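Long-range contacts in carboxypeptidase 1 (Deinococcus radiodurans str. R1, PDB 5GIV), which probably removes amino acids one after another from the C-terminus of peptides, as a zinc-dependent metallocarboxypeptidase of the M32 family: residues A[121-126]-A[399-404]; A[114-119]-A[410-415]; A[362-367]-A[387-392]. All coordinates share one frame; numbering follows the deposited sequence.

Contact 1: residues A[121-126]-A[399-404]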
ATOM      1  N   GLU A 121       4.491  16.732  17.712  1.00 33.69           N
ATOM      2  CA  GLU A 121       3.668  17.608  18.534  1.00 33.67           C
ATOM      3  C   GLU A 121       4.424  18.838  19.008  1.00 33.61           C
ATOM      4  O   GLU A 121       3.856  19.938  19.036  1.00 33.56           O
ATOM      5  CB  GLU A 121       3.134  16.852  19.756  1.00 33.72           C
ATOM      6  CG  GLU A 121       2.486  15.505  19.457  1.00 33.81           C
ATOM      7  CD  GLU A 121       2.028  14.790  20.728  1.00 33.89           C
ATOM      8  OE1 GLU A 121       1.337  13.751  20.613  1.00 33.97           O
ATOM      9  OE2 GLU A 121       2.393  15.246  21.838  1.00 33.88           O
ATOM     10  N   ALA A 122       5.708  18.678  19.355  1.00 25.92           N
ATOM     11  CA  ALA A 122       6.464  19.777  19.940  1.00 25.87           C
ATOM     12  C   ALA A 122       6.781  20.869  18.925  1.00 25.81           C
ATOM     13  O   ALA A 122       6.828  22.048  19.288  1.00 25.76           O
ATOM     14  CB  ALA A 122       7.759  19.249  20.564  1.00 25.93           C
ATOM     15  N   ARG A 123       6.982  20.519  17.653  1.00 22.89           N
ATOM     16  CA  ARG A 123       7.316  21.562  16.684  1.00 22.87           C
ATOM     17  C   ARG A 123       6.185  22.566  16.528  1.00 22.82           C
ATOM     18  O   ARG A 123       6.387  23.752  16.838  1.00 22.79           O
ATOM     19  CB  ARG A 123       7.714  20.954  15.332  1.00 22.90           C
ATOM     20  CG  ARG A 123       8.056  22.044  14.323  1.00 22.87           C
ATOM     21  CD  ARG A 123       8.361  21.551  12.914  1.00 22.90           C
ATOM     22  NE  ARG A 123       8.803  22.679  12.093  1.00 22.90           N
ATOM     23  CZ  ARG A 123       8.894  22.664  10.770  1.00 22.94           C
ATOM     24  NH1 ARG A 123       8.570  21.575  10.092  1.00 22.96           N
ATOM     25  NH2 ARG A 123       9.312  23.744  10.122  1.00 22.95           N
ATOM     26  N   PRO A 124       4.982  22.174  16.092  1.00 27.77           N
ATOM     27  CA  PRO A 124       3.900  23.160  15.966  1.00 27.73           C
ATOM     28  C   PRO A 124       3.632  23.925  17.250  1.00 27.70           C
ATOM     29  O   PRO A 124       3.142  25.057  17.186  1.00 27.66           O
ATOM     30  CB  PRO A 124       2.697  22.310  15.533  1.00 27.76           C
ATOM     31  CG  PRO A 124       3.062  20.901  15.879  1.00 27.80           C
ATOM     32  CD  PRO A 124       4.542  20.816  15.727  1.00 27.81           C
ATOM     33  N   ALA A 125       3.962  23.361  18.408  1.00 21.58           N
ATOM     34  CA  ALA A 125       3.744  24.015  19.690  1.00 21.54           C
ATOM     35  C   ALA A 125       4.936  24.854  20.141  1.00 21.54           C
ATOM     36  O   ALA A 125       4.902  25.423  21.239  1.00 21.52           O
ATOM     37  CB  ALA A 125       3.416  22.965  20.755  1.00 21.57           C
ATOM     38  N   ASN A 126       5.991  24.945  19.339  1.00 20.72           N
ATOM     39  CA  ASN A 126       7.169  25.716  19.723  1.00 20.74           C
ATOM     40  C   ASN A 126       7.672  25.300  21.108  1.00 20.75           C
ATOM     41  O   ASN A 126       8.008  26.124  21.966  1.00 20.73           O
ATOM     42  CB  ASN A 126       6.880  27.215  19.660  1.00 20.69           C
ATOM     43  CG  ASN A 126       8.129  28.047  19.835  1.00 20.71           C
ATOM     44  OD1 ASN A 126       9.188  27.699  19.309  1.00 20.77           O
ATOM     45  ND2 ASN A 126       8.015  29.166  20.553  1.00 20.69           N
ATOM     46  N   SER A 399      10.662  31.939  16.083  1.00 32.08           N
ATOM     47  CA  SER A 399      10.605  31.016  17.199  1.00 32.05           C
ATOM     48  C   SER A 399      11.455  29.800  16.842  1.00 32.10           C
ATOM     49  O   SER A 399      12.228  29.826  15.880  1.00 32.17           O
ATOM     50  CB  SER A 399       9.150  30.655  17.514  1.00 31.99           C
ATOM     51  OG  SER A 399       8.555  29.968  16.430  1.00 31.99           O
ATOM     52  N   ASP A 400      11.304  28.725  17.614  1.00 24.40           N
ATOM     53  CA  ASP A 400      12.016  27.488  17.334  1.00 24.44           C
ATOM     54  C   ASP A 400      11.297  26.601  16.332  1.00 24.43           C
ATOM     55  O   ASP A 400      11.903  25.644  15.842  1.00 24.48           O
ATOM     56  CB  ASP A 400      12.240  26.700  18.631  1.00 24.45           C
ATOM     57  CG  ASP A 400      13.063  27.466  19.635  1.00 24.48           C
ATOM     58  OD1 ASP A 400      14.012  28.153  19.230  1.00 24.53           O
ATOM     59  OD2 ASP A 400      12.762  27.398  20.840  1.00 24.47           O
ATOM     60  N   VAL A 401      10.031  26.898  16.007  1.00 18.88           N
ATOM     61  CA  VAL A 401       9.293  26.074  15.052  1.00 18.88           C
ATOM     62  C   VAL A 401      10.102  25.884  13.778  1.00 18.93           C
ATOM     63  O   VAL A 401      10.340  24.754  13.329  1.00 18.96           O
ATOM     64  CB  VAL A 401       7.922  26.699  14.743  1.00 18.84           C
ATOM     65  CG1 VAL A 401       7.237  25.930  13.620  1.00 18.85           C
ATOM     66  CG2 VAL A 401       7.044  26.722  16.002  1.00 18.79           C
ATOM     67  N   ASP A 402      10.526  26.992  13.175  1.00 25.16           N
ATOM     68  CA  ASP A 402      11.363  26.980  11.987  1.00 25.22           C
ATOM     69  C   ASP A 402      12.829  27.217  12.321  1.00 25.27           C
ATOM     70  O   ASP A 402      13.633  27.471  11.416  1.00 25.33           O
ATOM     71  CB  ASP A 402      10.852  28.011  10.986  1.00 25.24           C
ATOM     72  CG  ASP A 402       9.466  27.658  10.442  1.00 25.21           C
ATOM     73  OD1 ASP A 402       9.109  26.461  10.439  1.00 25.20           O
ATOM     74  OD2 ASP A 402       8.733  28.580  10.029  1.00 25.21           O
ATOM     75  N   GLY A 403      13.181  27.178  13.611  1.00 17.33           N
ATOM     76  CA  GLY A 403      14.555  27.106  14.056  1.00 17.32           C
ATOM     77  C   GLY A 403      15.006  25.671  14.226  1.00 17.33           C
ATOM     78  O   GLY A 403      14.895  24.873  13.292  1.00 17.33           O
ATOM     79  N   ALA A 404      15.510  25.329  15.421  1.00 20.97           N
ATOM     80  CA  ALA A 404      16.088  24.008  15.683  1.00 21.00           C
ATOM     81  C   ALA A 404      15.074  22.866  15.622  1.00 20.96           C
ATOM     82  O   ALA A 404      15.486  21.705  15.570  1.00 20.98           O
ATOM     83  CB  ALA A 404      16.788  23.998  17.042  1.00 21.04           C
TER
HETATM   84  O   HOH W   1      10.785  26.364  22.069  1.00 23.12           O
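Arg-123 and Asn-126, at the two ends of the type I beta turn where helix 102-122 runs out, grip the loop 399-404 with one side chain each. Asn-126, with a positive phi, is the C-prime residue of a Schellman motif that ends the helix, its N bonded to Arg-123 O at 2.8 Å. Of the two grips, that of Arg-123 is charged. At the guanidinium edge, NE donates to Val-401 O (2.9 Å) and NH2 to Asp-402 OD1 (2.7 Å), the second bond being also a salt bridge. Neither is ideally aligned: NE stands well above the plane of the Val-401 carbonyl, and the NH2 bond bends to 134°. OD1 is met nearly along its C-O axis, with carboxylate and guanidinium planes 70° apart. The arginine takes this place because CG is anti to the backbone N (chi1 180°) and the chain stays extended to NE, carrying the head across Val-401 at about a right angle.

The grip of Asn-126 is neutral. OD1 accepts from Asp-400 N at 2.9 Å, and the flat amide lies beside Ser-399, whose CB is 3.6 Å from Asn-126 CG. Between the two grips sits Val-401, one methyl to each side: CG1 is 3.9 Å from Arg-123 NE, while CG2 lies 3.7 Å from Asn-126 CB.

Further out, Leu-405 and Gln-406 pack against the Arg-123 side chain, and Gln-406 NE2 also bonds to Asp-402 O. Asp-400 touches Phe-128 of the next helix, 128-147, and has a weak hydrogen bond from OD1 to His-386 NE2 of helix 381-393. The contact thus ties a helix end to the long loop ahead of helix 420-439 at the protein surface, where Val-401 CG2 closes to 3.2 Å from Arg-123 O.

Contact 2: residues A[114-119]-A[410-415]; sequences QSYSAW and WYFGPI
Tyr-116 and Phe-412 bring their CA atoms within 4.9 Å, where the irregular chain 410-415 lies against a full helical stretch, 114-119, of helix 102-122. In this largely helical M32 peptidase a pair of aromatic stacks fastens the loop before helix 420-439 to that helix. The carbonyl of Tyr-411 faces the helix. Its O comes 3.0 Å from Tyr-116 N, but the angle there is too poor for a hydrogen bond, and the donor is instead Ser-115 OG, at 2.8 Å and somewhat tilted from the carbonyl plane. Besides this polar link come the two stacks, one offset and one face-to-face.

In the offset stack the pyrrole ring of Trp-119 lies over the Tyr-411 ring, planes 17° apart and centroids at 4.3 Å. Its CD1 covers the tyrosine near the rim, 3.5 Å from Tyr-411 CD2. Both polar ends have partners earlier in the same loop: Trp-119 NE1 bonds to Leu-405 O and Tyr-411 OH to Ala-404 O. The second pair, Tyr-116 with Phe-412, is less regular, with the planes inclined at 29°; the phenylalanine ring reaches past the tyrosine ring to its CB, with Tyr-116 CB 3.4 Å from Phe-412 CD1. With CG anti to the backbone N (chi1 171°), the Tyr-116 ring is laid against the face of Phe-412.

Helix 128-147 adds to the packing, with Tyr-134 against Ser-115 and Leu-135 against Tyr-411. Ser-115 OG is further engaged by water 2, which donates to it at 2.9 Å and to Trp-410 O at 2.7 Å.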
ATOM      1  N   GLN A 114      10.117   7.332  19.795  1.00 37.90           N
ATOM      2  CA  GLN A 114       9.463   8.190  20.778  1.00 37.90           C
ATOM      3  C   GLN A 114       9.856   9.647  20.590  1.00 37.79           C
ATOM      4  O   GLN A 114       9.021  10.545  20.747  1.00 37.74           O
ATOM      5  CB  GLN A 114       9.802   7.724  22.194  1.00 38.01           C
ATOM      6  CG  GLN A 114       9.296   6.328  22.518  1.00 38.15           C
ATOM      7  CD  GLN A 114       9.477   5.967  23.983  1.00 38.28           C
ATOM      8  OE1 GLN A 114       8.601   5.349  24.594  1.00 38.38           O
ATOM      9  NE2 GLN A 114      10.620   6.347  24.555  1.00 38.28           N
ATOM     10  N   SER A 115      11.130   9.899  20.265  1.00 18.47           N
ATOM     11  CA  SER A 115      11.568  11.252  19.933  1.00 18.36           C
ATOM     12  C   SER A 115      10.766  11.808  18.759  1.00 18.28           C
ATOM     13  O   SER A 115      10.246  12.928  18.814  1.00 18.21           O
ATOM     14  CB  SER A 115      13.067  11.246  19.614  1.00 18.36           C
ATOM     15  OG  SER A 115      13.512  12.526  19.209  1.00 18.30           O
ATOM     16  N   TYR A 116      10.648  11.021  17.689  1.00 26.67           N
ATOM     17  CA  TYR A 116       9.917  11.469  16.515  1.00 26.64           C
ATOM     18  C   TYR A 116       8.470  11.805  16.856  1.00 26.64           C
ATOM     19  O   TYR A 116       7.962  12.869  16.478  1.00 26.57           O
ATOM     20  CB  TYR A 116       9.987  10.412  15.411  1.00 26.66           C
ATOM     21  CG  TYR A 116       9.066  10.740  14.266  1.00 26.65           C
ATOM     22  CD1 TYR A 116       9.397  11.725  13.344  1.00 26.60           C
ATOM     23  CD2 TYR A 116       7.851  10.081  14.120  1.00 26.70           C
ATOM     24  CE1 TYR A 116       8.554  12.036  12.303  1.00 26.59           C
ATOM     25  CE2 TYR A 116       6.998  10.385  13.078  1.00 26.70           C
ATOM     26  CZ  TYR A 116       7.355  11.366  12.172  1.00 26.64           C
ATOM     27  OH  TYR A 116       6.509  11.676  11.134  1.00 26.64           O
ATOM     28  N   SER A 117       7.783  10.908  17.565  1.00 37.16           N
ATOM     29  CA  SER A 117       6.386  11.171  17.908  1.00 37.17           C
ATOM     30  C   SER A 117       6.249  12.444  18.736  1.00 37.09           C
ATOM     31  O   SER A 117       5.368  13.273  18.477  1.00 37.06           O
ATOM     32  CB  SER A 117       5.778   9.971  18.626  1.00 37.30           C
ATOM     33  OG  SER A 117       5.675   8.878  17.729  1.00 37.39           O
ATOM     34  N   ALA A 118       7.108  12.614  19.746  1.00 19.71           N
ATOM     35  CA  ALA A 118       7.067  13.845  20.530  1.00 19.65           C
ATOM     36  C   ALA A 118       7.354  15.074  19.660  1.00 19.57           C
ATOM     37  O   ALA A 118       6.792  16.152  19.896  1.00 19.51           O
ATOM     38  CB  ALA A 118       8.056  13.762  21.700  1.00 19.69           C
ATOM     39  N   TRP A 119       8.215  14.930  18.646  1.00 19.89           N
ATOM     40  CA  TRP A 119       8.548  16.063  17.789  1.00 19.83           C
ATOM     41  C   TRP A 119       7.354  16.491  16.938  1.00 19.79           C
ATOM     42  O   TRP A 119       7.140  17.692  16.713  1.00 19.74           O
ATOM     43  CB  TRP A 119       9.749  15.716  16.907  1.00 19.83           C
ATOM     44  CG  TRP A 119      10.062  16.735  15.844  1.00 19.79           C
ATOM     45  CD1 TRP A 119      10.765  17.899  15.997  1.00 19.76           C
ATOM     46  CD2 TRP A 119       9.679  16.677  14.466  1.00 19.78           C
ATOM     47  NE1 TRP A 119      10.845  18.564  14.799  1.00 19.74           N
ATOM     48  CE2 TRP A 119      10.191  17.834  13.840  1.00 19.76           C
ATOM     49  CE3 TRP A 119       8.957  15.756  13.699  1.00 19.81           C
ATOM     50  CZ2 TRP A 119      10.002  18.096  12.480  1.00 19.76           C
ATOM     51  CZ3 TRP A 119       8.772  16.014  12.343  1.00 19.81           C
ATOM     52  CH2 TRP A 119       9.292  17.179  11.750  1.00 19.79           C
ATOM     53  N   TRP A 410      17.425  15.061  13.334  1.00 18.51           N
ATOM     54  CA  TRP A 410      17.940  14.802  14.679  1.00 18.54           C
ATOM     55  C   TRP A 410      16.885  14.252  15.636  1.00 18.53           C
ATOM     56  O   TRP A 410      17.234  13.840  16.749  1.00 18.56           O
ATOM     57  CB  TRP A 410      18.531  16.081  15.273  1.00 18.55           C
ATOM     58  CG  TRP A 410      19.664  16.658  14.483  1.00 18.58           C
ATOM     59  CD1 TRP A 410      20.472  15.997  13.598  1.00 18.61           C
ATOM     60  CD2 TRP A 410      20.115  18.018  14.498  1.00 18.60           C
ATOM     61  NE1 TRP A 410      21.395  16.864  13.065  1.00 18.65           N
ATOM     62  CE2 TRP A 410      21.198  18.110  13.603  1.00 18.65           C
ATOM     63  CE3 TRP A 410      19.709  19.167  15.185  1.00 18.57           C
ATOM     64  CZ2 TRP A 410      21.879  19.306  13.372  1.00 18.70           C
ATOM     65  CZ3 TRP A 410      20.387  20.349  14.959  1.00 18.62           C
ATOM     66  CH2 TRP A 410      21.460  20.409  14.062  1.00 18.68           C
ATOM     67  N   TYR A 411      15.614  14.216  15.240  1.00 22.32           N
ATOM     68  CA  TYR A 411      14.568  13.714  16.117  1.00 22.33           C
ATOM     69  C   TYR A 411      14.083  12.324  15.737  1.00 22.37           C
ATOM     70  O   TYR A 411      13.392  11.687  16.543  1.00 22.40           O
ATOM     71  CB  TYR A 411      13.379  14.683  16.126  1.00 22.28           C
ATOM     72  CG  TYR A 411      13.790  16.088  16.471  1.00 22.24           C
ATOM     73  CD1 TYR A 411      13.936  16.483  17.795  1.00 22.25           C
ATOM     74  CD2 TYR A 411      14.065  17.011  15.475  1.00 22.21           C
ATOM     75  CE1 TYR A 411      14.325  17.759  18.111  1.00 22.22           C
ATOM     76  CE2 TYR A 411      14.460  18.286  15.784  1.00 22.19           C
ATOM     77  CZ  TYR A 411      14.589  18.654  17.098  1.00 22.22           C
ATOM     78  OH  TYR A 411      14.984  19.931  17.409  1.00 22.22           O
ATOM     79  N   PHE A 412      14.412  11.847  14.536  1.00 38.73           N
ATOM     80  CA  PHE A 412      14.038  10.516  14.080  1.00 38.77           C
ATOM     81  C   PHE A 412      15.262   9.694  13.699  1.00 38.77           C
ATOM     82  O   PHE A 412      15.144   8.703  12.977  1.00 38.77           O
ATOM     83  CB  PHE A 412      13.074  10.617  12.900  1.00 38.79           C
ATOM     84  CG  PHE A 412      12.289   9.364  12.650  1.00 38.85           C
ATOM     85  CD1 PHE A 412      12.150   8.402  13.643  1.00 38.91           C
ATOM     86  CD2 PHE A 412      11.684   9.144  11.421  1.00 38.87           C
ATOM     87  CE1 PHE A 412      11.421   7.242  13.414  1.00 38.95           C
ATOM     88  CE2 PHE A 412      10.952   7.989  11.182  1.00 38.90           C
ATOM     89  CZ  PHE A 412      10.824   7.037  12.178  1.00 38.93           C
ATOM     90  N   GLY A 413      16.440  10.101  14.151  1.00 28.05           N
ATOM     91  CA  GLY A 413      17.660   9.413  13.827  1.00 28.05           C
ATOM     92  C   GLY A 413      18.838   9.988  14.585  1.00 28.09           C
ATOM     93  O   GLY A 413      18.686  10.841  15.465  1.00 28.11           O
ATOM     94  N   PRO A 414      20.042   9.544  14.244  1.00 27.85           N
ATOM     95  CA  PRO A 414      21.225  10.000  14.971  1.00 27.88           C
ATOM     96  C   PRO A 414      21.513  11.461  14.686  1.00 27.88           C
ATOM     97  O   PRO A 414      21.053  12.038  13.698  1.00 27.85           O
ATOM     98  CB  PRO A 414      22.351   9.105  14.432  1.00 27.90           C
ATOM     99  CG  PRO A 414      21.671   7.999  13.682  1.00 27.86           C
ATOM    100  CD  PRO A 414      20.388   8.596  13.176  1.00 27.82           C
ATOM    101  N   ILE A 415      22.297  12.053  15.578  1.00 23.69           N
ATOM    102  CA  ILE A 415      22.840  13.391  15.403  1.00 23.71           C
ATOM    103  C   ILE A 415      24.249  13.249  14.851  1.00 23.75           C
ATOM    104  O   ILE A 415      25.106  12.618  15.483  1.00 23.79           O
ATOM    105  CB  ILE A 415      22.851  14.176  16.722  1.00 23.72           C
ATOM    106  CG1 ILE A 415      21.426  14.432  17.203  1.00 23.68           C
ATOM    107  CG2 ILE A 415      23.600  15.482  16.548  1.00 23.74           C
ATOM    108  CD1 ILE A 415      21.364  14.957  18.625  1.00 23.70           C
TER
HETATM  109  O   HOH W   2      16.280  13.250  19.164  1.00 23.22           O

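Contact 3: residues A[362-367]-A[387-392]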
ATOM      1  N   ILE A 362      25.550  23.677   5.839  1.00 21.80           N
ATOM      2  CA  ILE A 362      26.724  24.053   6.622  1.00 21.89           C
ATOM      3  C   ILE A 362      26.326  24.379   8.053  1.00 21.82           C
ATOM      4  O   ILE A 362      26.979  23.952   9.012  1.00 21.84           O
ATOM      5  CB  ILE A 362      27.456  25.236   5.967  1.00 22.06           C
ATOM      6  CG1 ILE A 362      27.970  24.838   4.581  1.00 22.17           C
ATOM      7  CG2 ILE A 362      28.570  25.743   6.888  1.00 22.14           C
ATOM      8  CD1 ILE A 362      28.569  25.981   3.803  1.00 22.36           C
ATOM      9  N   THR A 363      25.264  25.167   8.221  1.00 19.60           N
ATOM     10  CA  THR A 363      24.788  25.467   9.566  1.00 19.52           C
ATOM     11  C   THR A 363      24.595  24.193  10.383  1.00 19.43           C
ATOM     12  O   THR A 363      25.134  24.061  11.486  1.00 19.43           O
ATOM     13  CB  THR A 363      23.480  26.250   9.486  1.00 19.43           C
ATOM     14  OG1 THR A 363      23.718  27.474   8.788  1.00 19.53           O
ATOM     15  CG2 THR A 363      22.942  26.549  10.890  1.00 19.34           C
ATOM     16  N   ARG A 364      23.830  23.238   9.845  1.00 17.14           N
ATOM     17  CA  ARG A 364      23.524  22.018  10.587  1.00 17.16           C
ATOM     18  C   ARG A 364      24.777  21.188  10.849  1.00 17.17           C
ATOM     19  O   ARG A 364      24.984  20.694  11.965  1.00 17.19           O
ATOM     20  CB  ARG A 364      22.495  21.195   9.819  1.00 17.18           C
ATOM     21  CG  ARG A 364      21.125  21.824   9.771  1.00 17.18           C
ATOM     22  CD  ARG A 364      20.384  21.495   8.479  1.00 17.18           C
ATOM     23  NE  ARG A 364      18.996  21.949   8.540  1.00 17.19           N
ATOM     24  CZ  ARG A 364      18.621  23.223   8.441  1.00 17.18           C
ATOM     25  NH1 ARG A 364      19.530  24.181   8.285  1.00 17.16           N
ATOM     26  NH2 ARG A 364      17.333  23.542   8.521  1.00 17.20           N
ATOM     27  N   PHE A 365      25.632  21.032   9.835  1.00 20.09           N
ATOM     28  CA  PHE A 365      26.838  20.227   9.994  1.00 20.14           C
ATOM     29  C   PHE A 365      27.711  20.770  11.120  1.00 20.20           C
ATOM     30  O   PHE A 365      28.203  20.008  11.963  1.00 20.20           O
ATOM     31  CB  PHE A 365      27.599  20.193   8.672  1.00 20.23           C
ATOM     32  CG  PHE A 365      28.872  19.395   8.704  1.00 20.30           C
ATOM     33  CD1 PHE A 365      28.851  18.030   8.522  1.00 20.24           C
ATOM     34  CD2 PHE A 365      30.095  20.020   8.882  1.00 20.43           C
ATOM     35  CE1 PHE A 365      30.020  17.299   8.528  1.00 20.28           C
ATOM     36  CE2 PHE A 365      31.275  19.291   8.886  1.00 20.49           C
ATOM     37  CZ  PHE A 365      31.238  17.933   8.711  1.00 20.41           C
ATOM     38  N   GLU A 366      27.910  22.090  11.157  1.00 32.90           N
ATOM     39  CA  GLU A 366      28.782  22.672  12.169  1.00 32.99           C
ATOM     40  C   GLU A 366      28.192  22.539  13.569  1.00 32.93           C
ATOM     41  O   GLU A 366      28.940  22.365  14.539  1.00 32.98           O
ATOM     42  CB  GLU A 366      29.076  24.132  11.821  1.00 33.08           C
ATOM     43  CG  GLU A 366      30.047  24.269  10.641  1.00 33.24           C
ATOM     44  CD  GLU A 366      30.317  25.706  10.224  1.00 33.39           C
ATOM     45  OE1 GLU A 366      29.671  26.635  10.770  1.00 33.36           O
ATOM     46  OE2 GLU A 366      31.166  25.909   9.323  1.00 33.53           O
ATOM     47  N   LEU A 367      26.860  22.574  13.694  1.00 26.28           N
ATOM     48  CA  LEU A 367      26.236  22.320  14.988  1.00 26.20           C
ATOM     49  C   LEU A 367      26.411  20.864  15.393  1.00 26.19           C
ATOM     50  O   LEU A 367      26.589  20.559  16.579  1.00 26.18           O
ATOM     51  CB  LEU A 367      24.749  22.695  14.943  1.00 26.09           C
ATOM     52  CG  LEU A 367      24.409  24.182  14.775  1.00 26.07           C
ATOM     53  CD1 LEU A 367      22.950  24.371  14.377  1.00 25.97           C
ATOM     54  CD2 LEU A 367      24.711  24.962  16.058  1.00 26.09           C
ATOM     55  N   ALA A 387      21.652  31.741  16.329  1.00 21.04           N
ATOM     56  CA  ALA A 387      22.876  32.510  16.131  1.00 21.16           C
ATOM     57  C   ALA A 387      23.546  32.142  14.812  1.00 21.25           C
ATOM     58  O   ALA A 387      24.023  33.018  14.083  1.00 21.34           O
ATOM     59  CB  ALA A 387      23.828  32.288  17.306  1.00 21.21           C
ATOM     60  N   ALA A 388      23.588  30.848  14.488  1.00 17.64           N
ATOM     61  CA  ALA A 388      24.206  30.422  13.235  1.00 17.72           C
ATOM     62  C   ALA A 388      23.382  30.856  12.024  1.00 17.71           C
ATOM     63  O   ALA A 388      23.948  31.118  10.958  1.00 17.81           O
ATOM     64  CB  ALA A 388      24.412  28.910  13.234  1.00 17.71           C
ATOM     65  N   TYR A 389      22.047  30.897  12.147  1.00 18.68           N
ATOM     66  CA  TYR A 389      21.229  31.385  11.039  1.00 18.67           C
ATOM     67  C   TYR A 389      21.444  32.880  10.817  1.00 18.75           C
ATOM     68  O   TYR A 389      21.564  33.325   9.668  1.00 18.82           O
ATOM     69  CB  TYR A 389      19.747  31.056  11.277  1.00 18.51           C
ATOM     70  CG  TYR A 389      19.277  29.875  10.461  1.00 18.47           C
ATOM     71  CD1 TYR A 389      19.603  28.577  10.829  1.00 18.46           C
ATOM     72  CD2 TYR A 389      18.531  30.058   9.310  1.00 18.47           C
ATOM     73  CE1 TYR A 389      19.194  27.497  10.068  1.00 18.43           C
ATOM     74  CE2 TYR A 389      18.113  28.989   8.550  1.00 18.44           C
ATOM     75  CZ  TYR A 389      18.442  27.712   8.927  1.00 18.43           C
ATOM     76  OH  TYR A 389      18.023  26.653   8.152  1.00 18.41           O
ATOM     77  N   GLU A 390      21.525  33.674  11.891  1.00 41.99           N
ATOM     78  CA  GLU A 390      21.859  35.088  11.716  1.00 42.10           C
ATOM     79  C   GLU A 390      23.220  35.246  11.054  1.00 42.29           C
ATOM     80  O   GLU A 390      23.386  36.055  10.133  1.00 42.38           O
ATOM     81  CB  GLU A 390      21.838  35.830  13.050  1.00 42.08           C
ATOM     82  CG  GLU A 390      20.487  35.894  13.714  1.00 41.95           C
ATOM     83  CD  GLU A 390      20.529  36.695  14.995  1.00 41.96           C
ATOM     84  OE1 GLU A 390      20.981  37.864  14.942  1.00 42.06           O
ATOM     85  OE2 GLU A 390      20.124  36.150  16.053  1.00 41.90           O
ATOM     86  N   GLN A 391      24.207  34.463  11.501  1.00 38.83           N
ATOM     87  CA  GLN A 391      25.549  34.575  10.947  1.00 39.01           C
ATOM     88  C   GLN A 391      25.600  34.123   9.493  1.00 39.06           C
ATOM     89  O   GLN A 391      26.186  34.808   8.649  1.00 39.21           O
ATOM     90  CB  GLN A 391      26.512  33.723  11.775  1.00 39.06           C
ATOM     91  CG  GLN A 391      27.846  33.458  11.089  1.00 39.26           C
ATOM     92  CD  GLN A 391      28.724  32.466  11.848  1.00 39.30           C
ATOM     93  OE1 GLN A 391      28.378  32.015  12.946  1.00 39.22           O
ATOM     94  NE2 GLN A 391      29.838  32.073  11.232  1.00 39.45           N
ATOM     95  N   ASN A 392      24.944  33.008   9.165  1.00 28.72           N
ATOM     96  CA  ASN A 392      25.139  32.407   7.852  1.00 28.77           C
ATOM     97  C   ASN A 392      24.115  32.844   6.821  1.00 28.73           C
ATOM     98  O   ASN A 392      24.430  32.861   5.629  1.00 28.83           O
ATOM     99  CB  ASN A 392      25.131  30.878   7.945  1.00 28.70           C
ATOM    100  CG  ASN A 392      26.320  30.336   8.712  1.00 28.76           C
ATOM    101  OD1 ASN A 392      27.385  30.955   8.745  1.00 28.91           O
ATOM    102  ND2 ASN A 392      26.156  29.155   9.305  1.00 28.66           N
TER
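Thr-363 and Arg-364, neighbours on one helix, meet Ala-388, Tyr-389 and Asn-392 on the next, in a pair of consecutive helices whose short segments pass at 10.1 Å with their directions 137° apart.

Two kinds of hydrogen bond join the helices. The neutral one runs from Asn-392 ND2 to Thr-363 OG1, 3.0 Å long and nearly straight at 166°, with the hydroxyl lying in the amide plane. The charged side chain of Arg-364 instead closes end-on upon a single atom: NH1 at 2.9 Å and NH2 at 3.2 Å both donate to Tyr-389 OH, which sits in the guanidinium plane. The arginine is bent at chi2, and the tyrosine's chi1 of -103° lies off the staggered positions; together they bring the two groups to meet.

The apolar part is small. Thr-363 turns its methyl, CG2, to the other helix, 3.6 Å from Ala-388 CB and 3.9 Å from Tyr-389 CD1, while its hydroxyl takes the asparagine's N-H and is also bonded to Leu-359 O within its own helix. The alanine's small side chain accommodates this approach.

A phenylalanine in place of Tyr-389 would probably leave His-360 ND1 without its hydroxyl partner and take from Arg-364 the one atom that both terminal nitrogens share, so that its hold on helix 381-393 weakens.

Each polar group also answers to a wider network. Tyr-389 OH is bonded to His-360 ND1, whereas Arg-364 forms a salt bridge with Asp-407, a cation-pi contact with Phe-419 and a bond from NH1 to His-360 O. This buried contact joins helix 357-372 to helix 381-393, with the Arg-364 side chain about 14 Å from the bound zinc; helix 169-193 adjoins the same pair, its Arg-180 bonding Asn-392 OD1 and its Phe-176 packing on Ile-362 and Phe-365.

Contacts 1 and 2 both fasten helix 102-122 to the long loop between helices 381-393 and 420-439, and they touch. Contact 1, at the surface, works through a salt bridge and a helix-ending turn; contact 2, partly buried, relies on stacked rings. Contact 3 is buried and the only helix-helix pairing of the three, with polar side chains bonded among themselves rather than rings stacked. Along the chain it is nested inside the loops closed by the other two. Trp-410 of contact 2 packs on Arg-364 and Leu-367 of contact 3, whereas contacts 1 and 3 do not touch.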